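Local coordinates for protein Abbfa_003403 (Acinetobacter baumannii, PDB 4ZXH) that is a four-domain nonribosomal peptide synthetase that probably activates an amino acid, condenses it with an acyl donor and releases the product through its thioesterase domain, at residues S21-I26 with L294-N299; E197-W202 with Q331-S336; V277-V282 with P352-G357; I303-D308 with Q321-Q326. All coordinates share one frame; numbering follows the deposited sequence.

Contact 1: S21-I26 with L294-N299. With PNS (4'-phosphopantetheine), chain B.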
# COMPACT_ATOMS: atom_id res chain seq x y z
N SER A 21 -1.96 2.38 -29.50
CA SER A 21 -1.52 1.81 -28.22
C SER A 21 -0.61 2.76 -27.41
O SER A 21 -0.58 2.70 -26.17
CB SER A 21 -0.80 0.49 -28.46
OG SER A 21 -1.73 -0.51 -28.87
N GLU A 22 0.11 3.65 -28.10
CA GLU A 22 0.94 4.65 -27.43
C GLU A 22 0.09 5.69 -26.71
O GLU A 22 0.58 6.38 -25.81
CB GLU A 22 1.85 5.35 -28.42
CG GLU A 22 2.89 4.45 -29.08
CD GLU A 22 2.34 3.77 -30.31
OE1 GLU A 22 1.12 3.54 -30.37
OE2 GLU A 22 3.13 3.51 -31.25
N GLN A 23 -1.17 5.81 -27.11
CA GLN A 23 -2.09 6.76 -26.51
C GLN A 23 -2.88 6.14 -25.35
O GLN A 23 -3.27 6.83 -24.40
CB GLN A 23 -3.06 7.27 -27.57
CG GLN A 23 -2.57 8.45 -28.39
CD GLN A 23 -3.54 8.78 -29.50
OE1 GLN A 23 -3.94 7.91 -30.27
NE2 GLN A 23 -3.97 10.03 -29.56
N LEU A 24 -3.14 4.84 -25.44
CA LEU A 24 -3.97 4.14 -24.49
C LEU A 24 -3.50 4.32 -23.05
O LEU A 24 -4.30 4.62 -22.16
CB LEU A 24 -4.01 2.66 -24.86
CG LEU A 24 -4.51 1.64 -23.85
CD1 LEU A 24 -5.92 1.96 -23.46
CD2 LEU A 24 -4.42 0.25 -24.49
N GLY A 25 -2.21 4.15 -22.82
CA GLY A 25 -1.68 4.24 -21.46
C GLY A 25 -1.86 5.60 -20.83
O GLY A 25 -2.27 5.71 -19.68
N ILE A 26 -1.52 6.66 -21.56
CA ILE A 26 -1.71 8.00 -21.03
C ILE A 26 -3.19 8.28 -20.78
O ILE A 26 -3.58 8.78 -19.72
CB ILE A 26 -1.21 9.09 -21.97
CG1 ILE A 26 0.21 8.78 -22.50
CG2 ILE A 26 -1.34 10.42 -21.30
CD1 ILE A 26 1.23 8.73 -21.45
N LEU A 294 2.44 15.08 -36.77
CA LEU A 294 2.01 15.36 -35.41
C LEU A 294 1.35 14.11 -34.82
O LEU A 294 0.66 13.38 -35.52
CB LEU A 294 1.04 16.52 -35.40
CG LEU A 294 1.54 17.85 -35.91
CD1 LEU A 294 0.35 18.77 -36.02
CD2 LEU A 294 2.55 18.39 -34.96
N GLY A 295 1.57 13.87 -33.54
CA GLY A 295 0.92 12.76 -32.87
C GLY A 295 1.67 12.27 -31.65
O GLY A 295 2.71 12.82 -31.29
N GLN A 296 1.13 11.25 -31.00
CA GLN A 296 1.75 10.67 -29.82
C GLN A 296 2.33 9.30 -30.17
O GLN A 296 1.60 8.30 -30.29
CB GLN A 296 0.72 10.64 -28.67
CG GLN A 296 0.93 9.71 -27.47
CD GLN A 296 2.36 9.45 -27.09
OE1 GLN A 296 3.25 10.27 -27.29
NE2 GLN A 296 2.59 8.29 -26.47
N PHE A 297 3.64 9.28 -30.38
CA PHE A 297 4.36 8.14 -30.95
C PHE A 297 5.36 7.57 -29.96
O PHE A 297 5.98 6.53 -30.21
CB PHE A 297 5.08 8.55 -32.24
CG PHE A 297 4.17 8.95 -33.36
CD1 PHE A 297 3.54 7.98 -34.14
CD2 PHE A 297 3.95 10.28 -33.64
CE1 PHE A 297 2.70 8.35 -35.18
CE2 PHE A 297 3.10 10.66 -34.68
CZ PHE A 297 2.48 9.69 -35.45
N VAL A 298 5.52 8.25 -28.84
CA VAL A 298 6.47 7.87 -27.81
C VAL A 298 6.05 6.59 -27.08
O VAL A 298 4.93 6.50 -26.61
CB VAL A 298 6.61 9.01 -26.79
CG1 VAL A 298 7.15 8.52 -25.48
CG2 VAL A 298 7.49 10.09 -27.37
N ASN A 299 6.94 5.61 -27.00
CA ASN A 299 6.67 4.37 -26.28
C ASN A 299 7.64 4.10 -25.13
O ASN A 299 8.85 4.21 -25.27
CB ASN A 299 6.69 3.18 -27.25
CG ASN A 299 6.14 1.90 -26.62
OD1 ASN A 299 5.16 1.92 -25.85
ND2 ASN A 299 6.76 0.77 -26.96
O23 PNS B . -2.85 -1.72 -15.59
P24 PNS B . -3.24 -1.73 -17.04
O25 PNS B . -3.34 -3.06 -17.74
O27 PNS B . -2.10 -0.87 -17.79
C28 PNS B . -1.81 0.46 -17.37
C29 PNS B . -0.75 1.05 -18.29
C30 PNS B . -1.34 0.96 -19.70
C31 PNS B . 0.53 0.21 -18.18
C32 PNS B . -0.44 2.49 -17.86
O33 PNS B . -0.29 2.49 -16.43
C34 PNS B . 0.80 3.01 -18.56
O35 PNS B . 0.86 3.12 -19.79
N36 PNS B . 1.84 3.36 -17.82
C37 PNS B . 3.07 3.87 -18.40
C38 PNS B . 3.30 5.27 -17.84
C39 PNS B . 3.99 6.11 -18.87
O40 PNS B . 3.72 5.99 -20.06
N41 PNS B . 4.89 6.95 -18.37
C42 PNS B . 5.71 7.90 -19.07
C43 PNS B . 6.72 8.28 -18.01
S44 PNS B . 8.20 7.29 -18.27

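Contact 2: E197-W202 with Q331-S336. With PNS (4'-phosphopantetheine), chain B.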
# COMPACT_ATOMS: atom_id res chain seq x y z
N GLU A 197 7.86 -12.80 -31.39
CA GLU A 197 9.23 -12.84 -30.88
C GLU A 197 9.56 -11.65 -29.98
O GLU A 197 10.19 -11.82 -28.94
CB GLU A 197 10.22 -12.91 -32.05
N SER A 198 9.11 -10.46 -30.36
CA SER A 198 9.33 -9.28 -29.53
C SER A 198 8.57 -9.37 -28.21
O SER A 198 9.06 -8.93 -27.18
CB SER A 198 8.93 -8.01 -30.28
OG SER A 198 9.65 -7.88 -31.50
N LEU A 199 7.37 -9.94 -28.24
CA LEU A 199 6.58 -10.09 -27.02
C LEU A 199 7.21 -11.10 -26.06
O LEU A 199 7.19 -10.92 -24.85
CB LEU A 199 5.16 -10.51 -27.35
CG LEU A 199 4.12 -10.38 -26.23
CD1 LEU A 199 4.18 -9.00 -25.58
CD2 LEU A 199 2.75 -10.62 -26.83
N ILE A 200 7.77 -12.16 -26.62
CA ILE A 200 8.48 -13.15 -25.82
C ILE A 200 9.70 -12.52 -25.16
O ILE A 200 9.97 -12.77 -23.98
CB ILE A 200 8.90 -14.35 -26.67
CG1 ILE A 200 7.65 -15.04 -27.23
CG2 ILE A 200 9.74 -15.32 -25.86
CD1 ILE A 200 7.94 -15.88 -28.45
N PHE A 201 10.44 -11.71 -25.92
CA PHE A 201 11.62 -11.03 -25.41
C PHE A 201 11.33 -10.29 -24.11
O PHE A 201 12.03 -10.47 -23.11
CB PHE A 201 12.19 -10.05 -26.43
CG PHE A 201 13.31 -9.20 -25.91
CD1 PHE A 201 14.63 -9.58 -26.10
CD2 PHE A 201 13.05 -8.01 -25.23
CE1 PHE A 201 15.68 -8.79 -25.62
CE2 PHE A 201 14.10 -7.23 -24.74
CZ PHE A 201 15.41 -7.61 -24.95
N TRP A 202 10.30 -9.45 -24.13
CA TRP A 202 9.93 -8.64 -22.97
C TRP A 202 9.41 -9.50 -21.84
O TRP A 202 9.68 -9.24 -20.66
CB TRP A 202 8.88 -7.60 -23.35
CG TRP A 202 9.40 -6.52 -24.20
CD1 TRP A 202 9.02 -6.22 -25.48
CD2 TRP A 202 10.42 -5.57 -23.86
NE1 TRP A 202 9.73 -5.14 -25.95
CE2 TRP A 202 10.60 -4.72 -24.98
CE3 TRP A 202 11.19 -5.35 -22.72
CZ2 TRP A 202 11.51 -3.68 -24.98
CZ3 TRP A 202 12.10 -4.31 -22.73
CH2 TRP A 202 12.25 -3.49 -23.85
N GLN A 331 11.33 -2.63 -29.77
CA GLN A 331 10.66 -1.45 -29.22
C GLN A 331 9.29 -1.24 -29.84
O GLN A 331 8.54 -0.37 -29.39
CB GLN A 331 11.51 -0.21 -29.44
CG GLN A 331 11.36 0.37 -30.82
CD GLN A 331 12.34 1.47 -31.09
OE1 GLN A 331 13.56 1.25 -31.03
NE2 GLN A 331 11.83 2.67 -31.35
N LYS A 332 8.96 -2.02 -30.87
CA LYS A 332 7.68 -1.85 -31.54
C LYS A 332 6.50 -2.20 -30.62
O LYS A 332 5.42 -1.62 -30.74
CB LYS A 332 7.62 -2.68 -32.84
CG LYS A 332 7.91 -4.19 -32.73
CD LYS A 332 8.18 -4.76 -34.14
CE LYS A 332 8.36 -6.29 -34.19
NZ LYS A 332 7.10 -7.04 -33.97
N ILE A 333 6.73 -3.12 -29.68
CA ILE A 333 5.71 -3.53 -28.72
C ILE A 333 5.38 -2.42 -27.73
O ILE A 333 6.28 -1.92 -27.04
CB ILE A 333 6.15 -4.79 -27.93
CG1 ILE A 333 6.39 -5.96 -28.87
CG2 ILE A 333 5.09 -5.17 -26.93
CD1 ILE A 333 5.26 -6.18 -29.86
N ALA A 334 4.11 -2.04 -27.66
CA ALA A 334 3.68 -0.95 -26.78
C ALA A 334 3.76 -1.37 -25.34
O ALA A 334 3.54 -2.54 -25.01
CB ALA A 334 2.27 -0.52 -27.11
N PHE A 335 4.10 -0.42 -24.47
CA PHE A 335 4.26 -0.71 -23.06
C PHE A 335 3.00 -1.35 -22.49
O PHE A 335 3.08 -2.28 -21.69
CB PHE A 335 4.60 0.55 -22.28
CG PHE A 335 4.91 0.30 -20.83
CD1 PHE A 335 6.00 -0.47 -20.47
CD2 PHE A 335 4.11 0.84 -19.84
CE1 PHE A 335 6.28 -0.71 -19.16
CE2 PHE A 335 4.39 0.61 -18.52
CZ PHE A 335 5.48 -0.17 -18.17
N SER A 336 1.84 -0.88 -22.92
CA SER A 336 0.58 -1.41 -22.42
C SER A 336 0.43 -2.86 -22.80
O SER A 336 -0.10 -3.66 -22.04
CB SER A 336 -0.61 -0.60 -22.95
OG SER A 336 -0.75 -0.74 -24.35
O23 PNS B . -2.85 -1.72 -15.59
P24 PNS B . -3.24 -1.73 -17.04
O25 PNS B . -3.34 -3.06 -17.74
O27 PNS B . -2.10 -0.87 -17.79
C28 PNS B . -1.81 0.46 -17.37
C29 PNS B . -0.75 1.05 -18.29
C30 PNS B . -1.34 0.96 -19.70
C31 PNS B . 0.53 0.21 -18.18
C32 PNS B . -0.44 2.49 -17.86
O33 PNS B . -0.29 2.49 -16.43
C34 PNS B . 0.80 3.01 -18.56
O35 PNS B . 0.86 3.12 -19.79
N36 PNS B . 1.84 3.36 -17.82
C37 PNS B . 3.07 3.87 -18.40
C38 PNS B . 3.30 5.27 -17.84
C39 PNS B . 3.99 6.11 -18.87
O40 PNS B . 3.72 5.99 -20.06
N41 PNS B . 4.89 6.95 -18.37
C42 PNS B . 5.71 7.90 -19.07
C43 PNS B . 6.72 8.28 -18.01
S44 PNS B . 8.20 7.29 -18.27

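Contact 3: V277-V282 with P352-G357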
# COMPACT_ATOMS: atom_id res chain seq x y z
N VAL A 277 14.73 -1.87 -12.14
CA VAL A 277 14.10 -1.54 -13.42
C VAL A 277 14.04 -0.03 -13.66
O VAL A 277 13.66 0.72 -12.77
CB VAL A 277 12.68 -2.11 -13.51
CG1 VAL A 277 12.07 -1.76 -14.85
CG2 VAL A 277 12.71 -3.60 -13.33
N ILE A 278 14.43 0.40 -14.86
CA ILE A 278 14.32 1.80 -15.26
C ILE A 278 13.58 1.93 -16.59
O ILE A 278 13.96 1.31 -17.58
CB ILE A 278 15.69 2.46 -15.39
CG1 ILE A 278 16.41 2.50 -14.05
CG2 ILE A 278 15.56 3.87 -15.93
CD1 ILE A 278 17.67 3.32 -14.07
N ALA A 279 12.53 2.75 -16.62
CA ALA A 279 11.77 2.98 -17.86
C ALA A 279 12.46 4.03 -18.71
O ALA A 279 12.94 5.02 -18.17
CB ALA A 279 10.33 3.41 -17.55
N THR A 280 12.50 3.81 -20.03
CA THR A 280 13.06 4.78 -20.99
C THR A 280 12.23 4.95 -22.26
O THR A 280 12.32 4.14 -23.17
CB THR A 280 14.46 4.39 -21.48
OG1 THR A 280 15.30 4.04 -20.37
CG2 THR A 280 15.08 5.57 -22.22
N PRO A 281 11.44 6.01 -22.33
CA PRO A 281 10.76 6.46 -23.54
C PRO A 281 11.63 6.44 -24.80
O PRO A 281 12.78 6.88 -24.74
CB PRO A 281 10.39 7.89 -23.21
CG PRO A 281 10.06 7.82 -21.75
CD PRO A 281 11.00 6.78 -21.15
N VAL A 282 11.08 5.93 -25.90
CA VAL A 282 11.72 6.05 -27.19
C VAL A 282 10.83 6.88 -28.12
O VAL A 282 9.60 6.87 -28.00
CB VAL A 282 12.00 4.68 -27.82
CG1 VAL A 282 12.87 3.87 -26.90
CG2 VAL A 282 10.71 3.95 -28.14
N PRO A 352 2.89 0.24 -12.99
CA PRO A 352 3.23 -1.16 -13.25
C PRO A 352 4.65 -1.35 -13.78
O PRO A 352 5.08 -0.52 -14.58
CB PRO A 352 2.22 -1.58 -14.31
CG PRO A 352 1.05 -0.70 -14.07
CD PRO A 352 1.59 0.62 -13.58
N LEU A 353 5.36 -2.40 -13.33
CA LEU A 353 6.68 -2.79 -13.90
C LEU A 353 7.86 -1.85 -13.65
O LEU A 353 8.98 -2.32 -13.38
CB LEU A 353 6.58 -3.00 -15.41
CG LEU A 353 5.69 -4.16 -15.83
CD1 LEU A 353 5.85 -4.38 -17.32
CD2 LEU A 353 6.03 -5.44 -15.03
N ALA A 354 7.64 -0.55 -13.77
CA ALA A 354 8.71 0.43 -13.55
C ALA A 354 8.21 1.67 -12.82
O ALA A 354 7.14 2.21 -13.15
CB ALA A 354 9.34 0.83 -14.87
N GLN A 355 8.97 2.13 -11.84
CA GLN A 355 8.61 3.34 -11.11
C GLN A 355 9.72 4.40 -11.18
O GLN A 355 9.62 5.44 -10.54
CB GLN A 355 8.31 3.01 -9.66
CG GLN A 355 7.20 1.98 -9.48
CD GLN A 355 7.68 0.55 -9.52
OE1 GLN A 355 8.73 0.21 -8.95
NE2 GLN A 355 6.93 -0.31 -10.22
N ILE A 356 10.76 4.09 -11.94
CA ILE A 356 11.91 4.96 -12.11
C ILE A 356 12.07 5.19 -13.60
O ILE A 356 11.95 4.24 -14.38
CB ILE A 356 13.22 4.34 -11.55
CG1 ILE A 356 13.00 3.71 -10.18
CG2 ILE A 356 14.35 5.38 -11.52
CD1 ILE A 356 12.54 4.67 -9.15
N GLY A 357 12.36 6.42 -14.00
CA GLY A 357 12.51 6.69 -15.42
C GLY A 357 13.72 7.53 -15.77
O GLY A 357 14.27 8.23 -14.92
O HOH W 1 11.03 0.95 -11.22

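Contact 4: I303-D308 with Q321-Q326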
# COMPACT_ATOMS: atom_id res chain seq x y z
N ILE A 303 13.78 -1.38 -18.86
CA ILE A 303 15.05 -2.11 -18.85
C ILE A 303 15.33 -2.65 -17.46
O ILE A 303 15.61 -1.89 -16.53
CB ILE A 303 16.22 -1.23 -19.28
CG1 ILE A 303 15.92 -0.50 -20.59
CG2 ILE A 303 17.46 -2.06 -19.40
CD1 ILE A 303 15.53 -1.42 -21.69
N HIS A 304 15.25 -3.97 -17.31
CA HIS A 304 15.54 -4.61 -16.04
C HIS A 304 16.97 -5.14 -16.06
O HIS A 304 17.29 -6.03 -16.84
CB HIS A 304 14.52 -5.72 -15.77
CG HIS A 304 14.87 -6.63 -14.63
ND1 HIS A 304 14.49 -7.95 -14.60
CD2 HIS A 304 15.57 -6.41 -13.49
CE1 HIS A 304 14.95 -8.51 -13.49
NE2 HIS A 304 15.60 -7.60 -12.80
N MET A 305 17.83 -4.55 -15.22
CA MET A 305 19.24 -4.94 -15.12
C MET A 305 19.48 -5.77 -13.87
O MET A 305 18.99 -5.45 -12.80
CB MET A 305 20.17 -3.71 -15.04
CG MET A 305 20.27 -2.84 -16.30
SD MET A 305 21.16 -3.60 -17.66
CE MET A 305 22.59 -4.23 -16.79
N ASP A 306 20.24 -6.84 -14.01
CA ASP A 306 20.72 -7.53 -12.82
C ASP A 306 22.13 -7.04 -12.56
O ASP A 306 23.06 -7.44 -13.25
CB ASP A 306 20.69 -9.05 -13.00
CG ASP A 306 20.85 -9.80 -11.69
OD1 ASP A 306 21.24 -9.17 -10.69
OD2 ASP A 306 20.57 -11.02 -11.66
N ILE A 307 22.27 -6.13 -11.59
CA ILE A 307 23.59 -5.62 -11.20
C ILE A 307 24.46 -6.70 -10.62
O ILE A 307 24.05 -7.42 -9.71
CB ILE A 307 23.51 -4.51 -10.15
CG1 ILE A 307 22.49 -3.45 -10.54
CG2 ILE A 307 24.89 -3.87 -9.95
CD1 ILE A 307 22.81 -2.78 -11.79
N ASP A 308 25.68 -6.81 -11.15
CA ASP A 308 26.72 -7.62 -10.56
C ASP A 308 27.80 -6.69 -9.99
O ASP A 308 28.60 -6.14 -10.74
CB ASP A 308 27.30 -8.57 -11.61
CG ASP A 308 28.44 -9.43 -11.10
OD1 ASP A 308 28.60 -9.59 -9.86
OD2 ASP A 308 29.19 -9.94 -11.95
N GLN A 321 24.80 -0.97 -22.28
CA GLN A 321 24.71 -0.59 -23.68
C GLN A 321 24.21 -1.76 -24.51
O GLN A 321 23.41 -1.58 -25.43
CB GLN A 321 26.06 -0.09 -24.20
CG GLN A 321 26.00 0.46 -25.61
CD GLN A 321 25.09 1.66 -25.73
OE1 GLN A 321 25.35 2.72 -25.15
NE2 GLN A 321 23.99 1.50 -26.46
N GLU A 322 24.66 -2.97 -24.18
CA GLU A 322 24.25 -4.17 -24.90
C GLU A 322 22.79 -4.55 -24.62
O GLU A 322 22.06 -4.94 -25.53
CB GLU A 322 25.19 -5.34 -24.58
CG GLU A 322 24.84 -6.67 -25.29
CD GLU A 322 24.95 -6.62 -26.82
OE1 GLU A 322 25.37 -5.58 -27.40
OE2 GLU A 322 24.62 -7.65 -27.46
N GLN A 323 22.34 -4.45 -23.37
CA GLN A 323 20.95 -4.80 -23.10
C GLN A 323 20.05 -3.71 -23.66
O GLN A 323 18.91 -3.97 -24.04
CB GLN A 323 20.70 -5.02 -21.61
CG GLN A 323 19.34 -5.60 -21.34
CD GLN A 323 19.18 -6.05 -19.91
OE1 GLN A 323 20.13 -6.56 -19.31
NE2 GLN A 323 17.98 -5.86 -19.35
N LEU A 324 20.57 -2.49 -23.73
CA LEU A 324 19.85 -1.41 -24.36
C LEU A 324 19.71 -1.68 -25.88
O LEU A 324 18.62 -1.56 -26.45
CB LEU A 324 20.55 -0.08 -24.10
CG LEU A 324 19.80 1.18 -24.49
CD1 LEU A 324 18.59 1.37 -23.61
CD2 LEU A 324 20.71 2.40 -24.42
N ARG A 325 20.82 -2.09 -26.52
CA ARG A 325 20.81 -2.35 -27.96
C ARG A 325 19.81 -3.44 -28.33
O ARG A 325 19.04 -3.29 -29.28
CB ARG A 325 22.20 -2.73 -28.48
CG ARG A 325 22.22 -3.13 -29.96
CD ARG A 325 23.61 -3.43 -30.50
NE ARG A 325 24.15 -4.71 -30.03
CZ ARG A 325 24.04 -5.86 -30.69
NH1 ARG A 325 23.43 -5.90 -31.87
NH2 ARG A 325 24.56 -6.97 -30.18
N GLN A 326 19.84 -4.53 -27.58
CA GLN A 326 18.91 -5.64 -27.82
C GLN A 326 17.47 -5.17 -27.61
O GLN A 326 16.59 -5.48 -28.41
CB GLN A 326 19.23 -6.84 -26.92
CG GLN A 326 20.57 -7.50 -27.21
CD GLN A 326 20.64 -8.11 -28.60
OE1 GLN A 326 19.74 -8.83 -29.03
NE2 GLN A 326 21.71 -7.80 -29.33

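Contact 1: S21-I26 with L294-N299
Gln296 lies along the first turn of helix 21-32: its CG packs on Gln23 CG at 3.8 Å, the two glutamines sliding past each other in opposite directions, their amide planes 54° apart. CG stands anti to the backbone N (chi1 160°) and the chain then bends at chi2, which swings the amide back toward Glu22. There NE2 donates an almost straight bond to Glu22 O (2.9 Å, 171° at the hydrogen). The carbonyl oxygen lies in the plane of the glutamine amide, yet the nitrogen approaches from above the carbonyl plane. The same NE2 also donates to Val298 O, on a lone pair, at 2.9 Å, while OE1 takes a weak bond from Val298 N. Glu22 lies alongside, its CB 3.5 Å from Gln296 O and its CG near the carbonyl oxygens of Phe297 and Val298; its carboxylate end is held elsewhere, OE2 by Tyr183 OH. Gln23 likewise turns its amide away, to Gln84 and the Ala148 carbonyl. Residues 295-299 read GQFVN, consistent with the conserved GxFxN core motif of condensation domains. Gln296 also touches His147 and Phe297 N bonds Asp151, two residues of the HHxxxD sequence that marks the family. On the helix, Gly25 CA lies 3.2 Å from O35 of the 4'-phosphopantetheine. With both bonds from NE2 used on main-chain carbonyls, one buried amide fixes the loop turn and docks it on the helix that borders the cofactor arm.

Contact 2: E197-W202 with Q331-S336
Ile333 carries this contact almost alone, and no hydrogen bond joins helix 197-205 to segment 331-336. Its CG1, CG2 and CB each have their own partner. CG1 presses on Ser198 CB at 3.6 Å. The side chains of Ile333 and Leu199 cross at about a right angle, Ile333 CG2 4.2 Å from Leu199 CD1, and Ile333 CB sits obliquely by the indole of Trp202, 4.0 Å from its CD1. One face of that indole is covered by Phe201, whose CD2 hangs over its centre. Lys332 reaches across to Ser198: its CG lies between the backbone N and the carbonyl carbon (chi1 55°), and the extended chain beyond brings CE to 3.4 Å from Ser198 OG. A bend at chi4 sets the ammonium, which makes a long, weak ion pair with Asp196. The polar ends of Ser198 and Trp202 turn to His330, which meets Ser198 OG through ND1 and Trp202 NE1 through its carbonyl. Beyond Ile333 the chain passes Ala334, the N-cap of helix 335-342, and reaches the 4'-phosphopantetheine. There Phe335 meets the arm, CD2 being 3.5 Å from C37 with O35 at the ring edge, and Ser336 CB approaches C30 at 3.7 Å. Apolar packing of Ile333 thus holds the lead-in to helix 335-342 against helix 197-205, while Ser198 OG and Trp202 NE1 are satisfied by His330.

Contact 3: V277-V282 with P352-G357
Backbone bonding is concentrated at one bridge. Ala279 N donates to Ile356 O (2.8 Å, 172° at the hydrogen), and Ala279 also bonds the backbone of Met358, so the strands run parallel here with Ala279 paired to Gly357. Two CA-H...O contacts flank the bond: Ile278 CA to Ile356 O, and Gly357 CA to Ala279 O at 3.2 Å. A water may continue the link where the strands part: it gives a hydrogen bond to Val277 O (3.1 Å), but its approach to Gln355 N is doubtfully short. The bridge connects strand 275-279, antiparallel partner of 302-306, to strand 356-360 at the margin of a four-stranded sheet, both within the chloramphenicol-acetyltransferase-like fold of the condensation domain. The apolar contacts centre on Ala354, whose CB touches both Val277 CG1 and Ala279 CB, at 3.8 Å from each. Ile278 CG1 meets Ile356 CG2 more loosely (4.4 Å), while Ile278 packs against Phe263, Tyr264 and Leu267 of helix 255-271. A methyl-to-carbonyl contact stands apart from these, Val277 CG1 resting against Leu353 O at 3.5 Å. The 4'-phosphopantetheine touches Pro281 and Pro352, and passes about 4 Å from the side chain of Ala279.

Contact 4: I303-D308 with Q321-Q326
Strand 303-306 and helix segment 321-326 run roughly antiparallel, their axes 9.6 Å apart at an angle of 148°. Gln323 bridges the gap between them: CG is anti to the backbone N (chi1 -171°) and the chain stays extended beyond it, carrying the amide out from the helix to the strand. NE2 donates to His304 O at 2.6 Å, with 159° at the hydrogen. The carbonyl oxygen lies close to the plane of the amide, whereas the donor stands well above the carbonyl plane. Two strand side chains meet this amide from the same side, one near each end. Ile303 CG2 comes within 3.8 Å of NE2, and Met305, bent at chi2 and chi3, brings SD to 3.5 Å from OE1. Next to it, Ile303 CG1 and Leu324 CD1 meet at 4.4 Å. Met305 also packs on Phe316 and Val320 of the same helix, and Leu324 on Phe256 of helix 255-271. Along the helix, Arg325 grips Glu322 side-on with NE and NH2, one nitrogen to each carboxylate oxygen, with NH2 to OE2 at 2.8 Å. Ile303 and Met305 pair through their backbones with Ile278 and Leu276 of strand 275-279, and Ile307 with Asn274 just before it. The His304 carbonyl, turned to the helix instead, is satisfied by a side-chain amide, which ties helix to strand.

In the fold
Contacts 1, 2 and 3 all contribute residues to the pocket of the 4'-phosphopantetheine arm of the carrier domain, attached at Ser1008, while contact 4 lies behind them, with Ile303 about 11 Å from the cofactor at its side chain. Contacts 1 and 2, centres 15 Å apart, meet at Asn299, whose ND2 probably bonds Ile333 O (2.7 Å) and whose OD1 probably bonds Phe335 N (2.9 Å). Asn299 O also meets Val282 N at 2.9 Å, coupling contact 1 to contact 3. Phe335 packs on Pro352 and Leu353, bringing contacts 2 and 3 together beside the arm. Contacts 3 and 4 share the strand pair 275-279 and 302-306, joined at Ile278 O and Ile303 N (3.0 Å).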